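Local coordinates for FACT-Spt16 (Cicer arietinum, PDB 5CE6), which is the N-terminal domain of a FACT histone chaperone subunit, has an aminopeptidase-like fold, and probably takes part in binding histones H3-H4, at residues 67-72 with 189-194; 72-77 with 83-88; 108-113 with 119-124. All coordinates share one frame; numbering follows the deposited sequence. Where two conformers were deposited one is given.

Contact 1: residues 67-72 with 189-194. With ACT (acetate ion), chain B.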
# COMPACT_ATOMS: atom_id res chain seq x y z
N TYR A 67 -5.98 3.55 4.42
CA TYR A 67 -4.78 4.30 4.07
C TYR A 67 -5.21 5.58 3.38
O TYR A 67 -6.10 5.55 2.53
CB TYR A 67 -3.86 3.49 3.16
CG TYR A 67 -3.10 2.42 3.90
CD1 TYR A 67 -3.74 1.26 4.32
CD2 TYR A 67 -1.75 2.57 4.18
CE1 TYR A 67 -3.05 0.28 5.01
CE2 TYR A 67 -1.05 1.60 4.87
CZ TYR A 67 -1.71 0.45 5.27
OH TYR A 67 -1.04 -0.53 5.97
N LEU A 68 -4.59 6.69 3.75
CA LEU A 68 -4.88 7.95 3.09
C LEU A 68 -3.65 8.51 2.44
O LEU A 68 -2.58 8.57 3.06
CB LEU A 68 -5.42 8.98 4.08
CG LEU A 68 -6.78 8.72 4.70
CD1 LEU A 68 -7.17 9.89 5.59
CD2 LEU A 68 -7.81 8.53 3.60
N LYS A 69 -3.79 8.92 1.19
CA LYS A 69 -2.72 9.60 0.50
C LYS A 69 -2.32 10.89 1.23
O LYS A 69 -1.17 11.28 1.23
CB LYS A 69 -3.15 9.89 -0.94
CG LYS A 69 -2.01 10.28 -1.85
CD LYS A 69 -2.46 10.34 -3.31
CE LYS A 69 -1.83 9.23 -4.15
NZ LYS A 69 -2.39 7.87 -3.87
N SER A 70 -3.28 11.55 1.86
CA SER A 70 -2.96 12.77 2.60
C SER A 70 -2.07 12.44 3.80
O SER A 70 -1.12 13.16 4.11
CB SER A 70 -4.23 13.46 3.07
OG SER A 70 -5.04 12.54 3.78
N THR A 71 -2.40 11.34 4.48
CA THR A 71 -1.58 10.89 5.60
C THR A 71 -0.18 10.55 5.11
O THR A 71 0.82 10.90 5.73
CB THR A 71 -2.21 9.68 6.30
OG1 THR A 71 -3.41 10.10 6.96
CG2 THR A 71 -1.25 9.10 7.34
N ALA A 72 -0.11 9.88 3.97
CA ALA A 72 1.17 9.53 3.37
C ALA A 72 2.04 10.76 3.10
O ALA A 72 3.26 10.72 3.31
CB ALA A 72 0.96 8.72 2.10
N ASN A 189 -2.81 11.94 -8.89
CA ASN A 189 -1.82 11.43 -9.83
C ASN A 189 -0.48 12.13 -9.67
O ASN A 189 0.57 11.58 -10.02
CB ASN A 189 -2.32 11.56 -11.27
CG ASN A 189 -3.51 10.66 -11.56
OD1 ASN A 189 -3.72 9.67 -10.87
ND2 ASN A 189 -4.28 11.01 -12.58
N GLY A 190 -0.51 13.35 -9.14
CA GLY A 190 0.73 14.06 -8.90
C GLY A 190 1.46 13.42 -7.73
O GLY A 190 2.65 13.13 -7.82
N PHE A 191 0.74 13.22 -6.64
CA PHE A 191 1.32 12.55 -5.48
C PHE A 191 1.78 11.13 -5.80
O PHE A 191 2.84 10.70 -5.33
CB PHE A 191 0.34 12.56 -4.31
CG PHE A 191 0.20 13.90 -3.67
CD1 PHE A 191 1.31 14.54 -3.13
CD2 PHE A 191 -1.03 14.53 -3.61
CE1 PHE A 191 1.19 15.79 -2.53
CE2 PHE A 191 -1.16 15.78 -3.02
CZ PHE A 191 -0.05 16.41 -2.47
N SER A 192 1.01 10.42 -6.62
CA SER A 192 1.37 9.07 -7.05
C SER A 192 2.72 9.04 -7.77
O SER A 192 3.57 8.19 -7.49
CB SER A 192 0.29 8.48 -7.95
OG SER A 192 0.70 7.24 -8.51
N ALA A 193 2.92 9.99 -8.68
CA ALA A 193 4.19 10.12 -9.39
C ALA A 193 5.31 10.48 -8.41
O ALA A 193 6.41 9.95 -8.47
CB ALA A 193 4.08 11.16 -10.49
N LEU A 194 5.01 11.41 -7.50
CA LEU A 194 5.98 11.86 -6.51
C LEU A 194 6.46 10.72 -5.61
O LEU A 194 7.65 10.62 -5.31
CB LEU A 194 5.36 12.97 -5.66
CG LEU A 194 6.29 13.69 -4.69
CD1 LEU A 194 7.41 14.40 -5.45
CD2 LEU A 194 5.49 14.70 -3.89
C ACT B . -1.49 5.97 5.75
O ACT B . -2.70 6.27 5.83
OXT ACT B . -0.99 5.40 6.74
CH3 ACT B . -0.68 6.30 4.52
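The aliphatic chain of K69 passes obliquely beside F191, its CD 3.7 Å from F191 CB, at the root of the ring. W48 meets that ring edge-to-face, I54 and V56 of strand 53-58 touch it, and so does L73. The contact is helix-to-helix packing in the N-terminal lobe: the first turn of helix 69-78 meets helix 188-196. K69 and F191 are the closest residues by backbone, with their CA atoms 7.8 Å apart.

K69 leaves the backbone with CG anti to N (chi1 -166°), and an extended second torsion carries CD to F191 CB. The bend at chi3 then sets K69 CE 3.9 Å from S192 N, and the bend at chi4 turns NZ off to a salt bridge with E382. No hydrogen bond crosses the contact. The lysine thus lends its methylenes to the lobe and its charge to a residue of the family M24 part of the chain. F191 points its CB at K69, but its ring leads away from the lysine, to pack on strand 53-58.

Just ahead of helix 69-78, the Y67 ring has the acetate obliquely beside it, with Y67 CD2 3.8 Å from the acetate C. The ion probably comes from the crystallisation liquor. T71 CG2 lies 3.5 Å from the acetate C, and the acetate methyl lies 3.7 Å from A72 N. R305 also hydrogen-bonds the ion. L68, the N-cap residue, donates its backbone N-H to the acetate O, with L68 N 2.8 Å from that oxygen and the bond nearly straight at 169°.

Contact 2: residues 72-77 with 83-88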
# COMPACT_ATOMS: atom_id res chain seq x y z
N ALA A 72 -0.11 9.88 3.97
CA ALA A 72 1.17 9.53 3.37
C ALA A 72 2.04 10.76 3.10
O ALA A 72 3.26 10.72 3.31
CB ALA A 72 0.96 8.72 2.10
N LEU A 73 1.44 11.85 2.64
CA LEU A 73 2.21 13.07 2.41
C LEU A 73 2.82 13.61 3.70
O LEU A 73 4.00 13.97 3.73
CB LEU A 73 1.37 14.15 1.72
CG LEU A 73 2.15 15.44 1.44
CD1 LEU A 73 3.32 15.17 0.50
CD2 LEU A 73 1.25 16.54 0.89
N PHE A 74 2.01 13.69 4.76
CA PHE A 74 2.55 14.10 6.06
C PHE A 74 3.69 13.20 6.54
O PHE A 74 4.70 13.70 7.01
CB PHE A 74 1.45 14.15 7.13
CG PHE A 74 0.62 15.40 7.09
CD1 PHE A 74 1.07 16.57 7.69
CD2 PHE A 74 -0.63 15.39 6.49
CE1 PHE A 74 0.30 17.72 7.68
CE2 PHE A 74 -1.41 16.54 6.48
CZ PHE A 74 -0.95 17.70 7.07
N LEU A 75 3.52 11.88 6.42
CA LEU A 75 4.58 10.95 6.79
C LEU A 75 5.82 11.13 5.93
O LEU A 75 6.96 11.10 6.42
CB LEU A 75 4.06 9.50 6.68
CG LEU A 75 3.09 9.10 7.79
CD1 LEU A 75 2.37 7.80 7.45
CD2 LEU A 75 3.83 8.94 9.10
N TRP A 76 5.61 11.32 4.63
CA TRP A 76 6.71 11.48 3.68
C TRP A 76 7.48 12.75 3.98
O TRP A 76 8.71 12.75 4.05
CB TRP A 76 6.14 11.51 2.26
CG TRP A 76 7.16 11.56 1.16
CD1 TRP A 76 7.97 10.54 0.74
CD2 TRP A 76 7.44 12.67 0.30
NE1 TRP A 76 8.75 10.96 -0.31
CE2 TRP A 76 8.44 12.26 -0.60
CE3 TRP A 76 6.94 13.98 0.22
CZ2 TRP A 76 8.96 13.12 -1.58
CZ3 TRP A 76 7.44 14.82 -0.75
CH2 TRP A 76 8.44 14.39 -1.63
N LEU A 77 6.75 13.84 4.18
CA LEU A 77 7.36 15.15 4.34
C LEU A 77 7.95 15.35 5.74
O LEU A 77 9.08 15.85 5.89
CB LEU A 77 6.31 16.24 4.04
CG LEU A 77 6.71 17.58 3.43
CD1 LEU A 77 7.57 17.39 2.19
CD2 LEU A 77 5.47 18.38 3.08
N PRO A 83 -2.87 14.29 12.67
CA PRO A 83 -4.32 14.14 12.56
C PRO A 83 -5.02 15.48 12.80
O PRO A 83 -4.43 16.37 13.42
CB PRO A 83 -4.67 13.16 13.69
CG PRO A 83 -3.37 12.49 14.04
CD PRO A 83 -2.32 13.54 13.81
N GLU A 84 -6.25 15.60 12.31
CA GLU A 84 -7.03 16.83 12.38
C GLU A 84 -6.20 18.07 12.02
O GLU A 84 -6.18 19.08 12.73
CB GLU A 84 -7.70 16.98 13.75
CG GLU A 84 -8.94 17.86 13.72
CD GLU A 84 -9.65 17.92 15.06
OE1 GLU A 84 -8.98 18.15 16.09
OE2 GLU A 84 -10.88 17.73 15.07
N THR A 85 -5.51 17.98 10.88
CA THR A 85 -4.64 19.05 10.41
C THR A 85 -4.91 19.31 8.94
O THR A 85 -5.09 18.38 8.16
CB THR A 85 -3.15 18.69 10.62
OG1 THR A 85 -2.88 18.57 12.02
CG2 THR A 85 -2.23 19.75 10.03
N ILE A 86 -4.96 20.59 8.57
CA ILE A 86 -5.05 20.98 7.16
C ILE A 86 -3.75 21.69 6.77
O ILE A 86 -3.28 22.57 7.48
CB ILE A 86 -6.22 21.95 6.95
CG1 ILE A 86 -7.55 21.26 7.28
CG2 ILE A 86 -6.22 22.50 5.53
CD1 ILE A 86 -8.68 22.27 7.58
N MET A 87 -3.18 21.31 5.63
CA MET A 87 -1.97 21.97 5.15
C MET A 87 -2.17 22.42 3.71
O MET A 87 -2.58 21.63 2.86
CB MET A 87 -0.77 21.03 5.25
CG MET A 87 0.54 21.62 4.78
SD MET A 87 1.92 20.63 5.39
CE MET A 87 1.54 19.03 4.69
N VAL A 88 -1.89 23.70 3.45
CA VAL A 88 -2.08 24.26 2.11
C VAL A 88 -0.78 24.86 1.56
O VAL A 88 -0.21 25.79 2.14
CB VAL A 88 -3.18 25.34 2.09
CG1 VAL A 88 -3.28 25.96 0.71
CG2 VAL A 88 -4.52 24.73 2.49
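Helix 72-77 lies over strand 85-88 with its axis 11.2 Å from that of the strand and the two N-to-C directions 71° apart, and F74 faces M87 at the nearest CA pair. No hydrogen bond joins the two segments. The contact is apolar packing of helix 69-78 on the mixed sheet of the N-terminal lobe, carried by side chains.

F74 and M87 reach for each other from opposite directions. The methyl CE of M87 sits over one face of the F74 ring, 3.8 Å from its centroid and displaced toward the rim. This is a CH-pi contact. The sulfur SD lies farther out and oblique to the ring, so the pair is also a Met-aromatic contact. M87 runs out extended, with CG anti to N, and bends only at chi3 (59°), which folds CE back over the ring. On the helix side, L77 CD2 touches the same methyl at 4.3 Å.

T85 meets the ring obliquely, with CG2 3.8 Å from F74 CZ. Its OG1 points elsewhere, and donates to P83 O at 3.0 Å from above the carbonyl plane. The hydroxyl is thus tied within its own segment, while the methyl serves the apolar contact. A serine in place of F74 would probably leave the M87 methyl without its aromatic platform and open a gap above the strand.

E84 and T85 form a G1 beta bulge opposite C58 as the strand begins. Strand 85-89 lies between strands 53-58 and 93-98. F74 also packs on V56 and C58 of strand 53-58. L73 of the same helix packs on F191 and F195 of helix 188-196. On the other side of the sheet, I86 turns to L169 and W173 of helix 168-179.

Contact 3: residues 108-113 with 119-124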
# COMPACT_ATOMS: atom_id res chain seq x y z
N SER A 108 9.82 24.36 14.01
CA SER A 108 11.18 23.99 13.65
C SER A 108 11.42 23.88 12.14
O SER A 108 12.57 23.88 11.70
CB SER A 108 11.57 22.67 14.32
OG SER A 108 10.75 21.61 13.86
N VAL A 109 10.35 23.78 11.36
CA VAL A 109 10.51 23.64 9.91
C VAL A 109 10.37 24.98 9.16
O VAL A 109 10.52 25.03 7.94
CB VAL A 109 9.57 22.56 9.32
CG1 VAL A 109 9.82 21.22 9.98
CG2 VAL A 109 8.11 22.93 9.50
N LYS A 110 10.11 26.06 9.88
CA LYS A 110 10.01 27.38 9.25
C LYS A 110 11.30 27.78 8.53
O LYS A 110 11.28 28.11 7.35
CB LYS A 110 9.61 28.45 10.27
CG LYS A 110 8.13 28.45 10.60
CD LYS A 110 7.83 29.47 11.68
CE LYS A 110 6.35 29.50 12.00
NZ LYS A 110 6.07 30.48 13.11
N LYS A 111 12.41 27.76 9.25
CA LYS A 111 13.70 28.09 8.64
C LYS A 111 14.09 27.13 7.50
O LYS A 111 14.44 27.59 6.41
CB LYS A 111 14.81 28.23 9.70
N PRO A 112 14.00 25.81 7.73
CA PRO A 112 14.29 24.87 6.64
C PRO A 112 13.41 25.06 5.40
O PRO A 112 13.90 24.85 4.29
CB PRO A 112 13.99 23.51 7.27
CG PRO A 112 14.29 23.71 8.72
CD PRO A 112 13.82 25.10 9.02
N ALA A 113 12.15 25.44 5.59
CA ALA A 113 11.26 25.65 4.44
C ALA A 113 11.68 26.90 3.68
O ALA A 113 11.65 26.93 2.44
CB ALA A 113 9.81 25.77 4.90
N VAL A 119 9.79 29.37 0.80
CA VAL A 119 8.43 29.56 1.31
C VAL A 119 8.35 29.93 2.80
O VAL A 119 9.20 29.54 3.60
CB VAL A 119 7.52 28.34 1.04
CG1 VAL A 119 7.51 28.00 -0.44
CG2 VAL A 119 7.95 27.14 1.88
N GLU A 120 7.30 30.67 3.13
CA GLU A 120 7.02 31.07 4.50
C GLU A 120 5.95 30.16 5.08
O GLU A 120 4.84 30.10 4.57
CB GLU A 120 6.52 32.51 4.49
CG GLU A 120 6.29 33.13 5.84
CD GLU A 120 5.66 34.51 5.72
OE1 GLU A 120 5.27 34.88 4.59
OE2 GLU A 120 5.56 35.21 6.75
N ILE A 121 6.29 29.42 6.13
CA ILE A 121 5.29 28.62 6.84
C ILE A 121 4.47 29.48 7.79
O ILE A 121 5.02 30.19 8.63
CB ILE A 121 5.95 27.48 7.60
CG1 ILE A 121 6.52 26.49 6.59
CG2 ILE A 121 4.96 26.81 8.53
CD1 ILE A 121 7.11 25.28 7.21
N ILE A 122 3.15 29.41 7.65
CA ILE A 122 2.25 30.21 8.47
C ILE A 122 1.41 29.26 9.30
O ILE A 122 0.66 28.46 8.75
CB ILE A 122 1.33 31.07 7.61
CG1 ILE A 122 2.16 31.98 6.70
CG2 ILE A 122 0.39 31.91 8.48
CD1 ILE A 122 3.09 32.90 7.46
N LEU A 123 1.52 29.35 10.62
CA LEU A 123 0.81 28.41 11.48
C LEU A 123 -0.45 29.04 12.05
O LEU A 123 -0.40 30.07 12.71
CB LEU A 123 1.72 27.90 12.60
CG LEU A 123 2.96 27.16 12.09
CD1 LEU A 123 3.90 26.81 13.23
CD2 LEU A 123 2.56 25.90 11.35
N HIS A 124 -1.60 28.43 11.75
CA HIS A 124 -2.87 28.90 12.27
C HIS A 124 -3.31 27.95 13.37
O HIS A 124 -3.66 26.80 13.10
CB HIS A 124 -3.92 28.92 11.15
CG HIS A 124 -3.49 29.68 9.93
ND1 HIS A 124 -3.86 30.98 9.70
CD2 HIS A 124 -2.72 29.31 8.88
CE1 HIS A 124 -3.34 31.39 8.56
NE2 HIS A 124 -2.64 30.40 8.04
O HOH W 1 3.23 31.28 11.98
O HOH W 2 9.13 29.42 6.28
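I121 points from the edge strand toward V109, K110 and A113, by the start of helix 110-117. That helix leads into strand 120-125, an outermost strand of the six-stranded mixed sheet of the N-terminal lobe, and packs back on it.

I121 has CG1 anti to its carbonyl carbon (chi1 -68°), and the chain continues extended to CD1. This carries I121 CD1 to within 3.6 Å of A113 CB. The same methyl presses on V109 CG2 at 3.4 Å, closer than usual for two carbons. The first torsion of V109 (-58°) puts CG2 between the backbone N and the carbonyl carbon, and it is this branch that meets I121 CD1. V109 also packs on L26 and F29 of helix 26-42.

K110 runs fully extended beyond CG and crosses both I121 and L123 obliquely. Its CG lies 3.8 Å from I121 CB, and CE rests at the same distance from L123 CD1. The aliphatic stem thus lies across the side chains of the strand that face the helix. Its NZ forms a salt bridge with E107 and also donates to a water that accepts from L123 N as well.

Closer to the turn, V119 sets CG2 3.8 Å from A113 CB. The direct backbone bond here, from V119 N to A113 O, is weak. A second water does more to join the two backbones. It donates to K110 O and V119 O, and it accepts from I121 N at 2.8 Å.

How the contacts relate
Contacts 1 and 2 share A72 and use successive turns of helix 69-78; their centres are 10 Å apart. They touch directly: F191 CE1 is 3.5 Å from L73 CD2, and L194 CD2 packs on W76 CZ3. Contact 3 stands apart, its centre 14 Å from that of contact 2 and 22 Å from that of contact 1. Contacts 2 and 3 reach the same sheet, through strand 85-89 and the edge strand 120-125, with strand 93-98 between them. Along the chain both are nested within the loop closed by contact 1. The acetate lies at contact 1, by the start of helix 69-78. The potassium ion is bound elsewhere, by A295, S420 and N422.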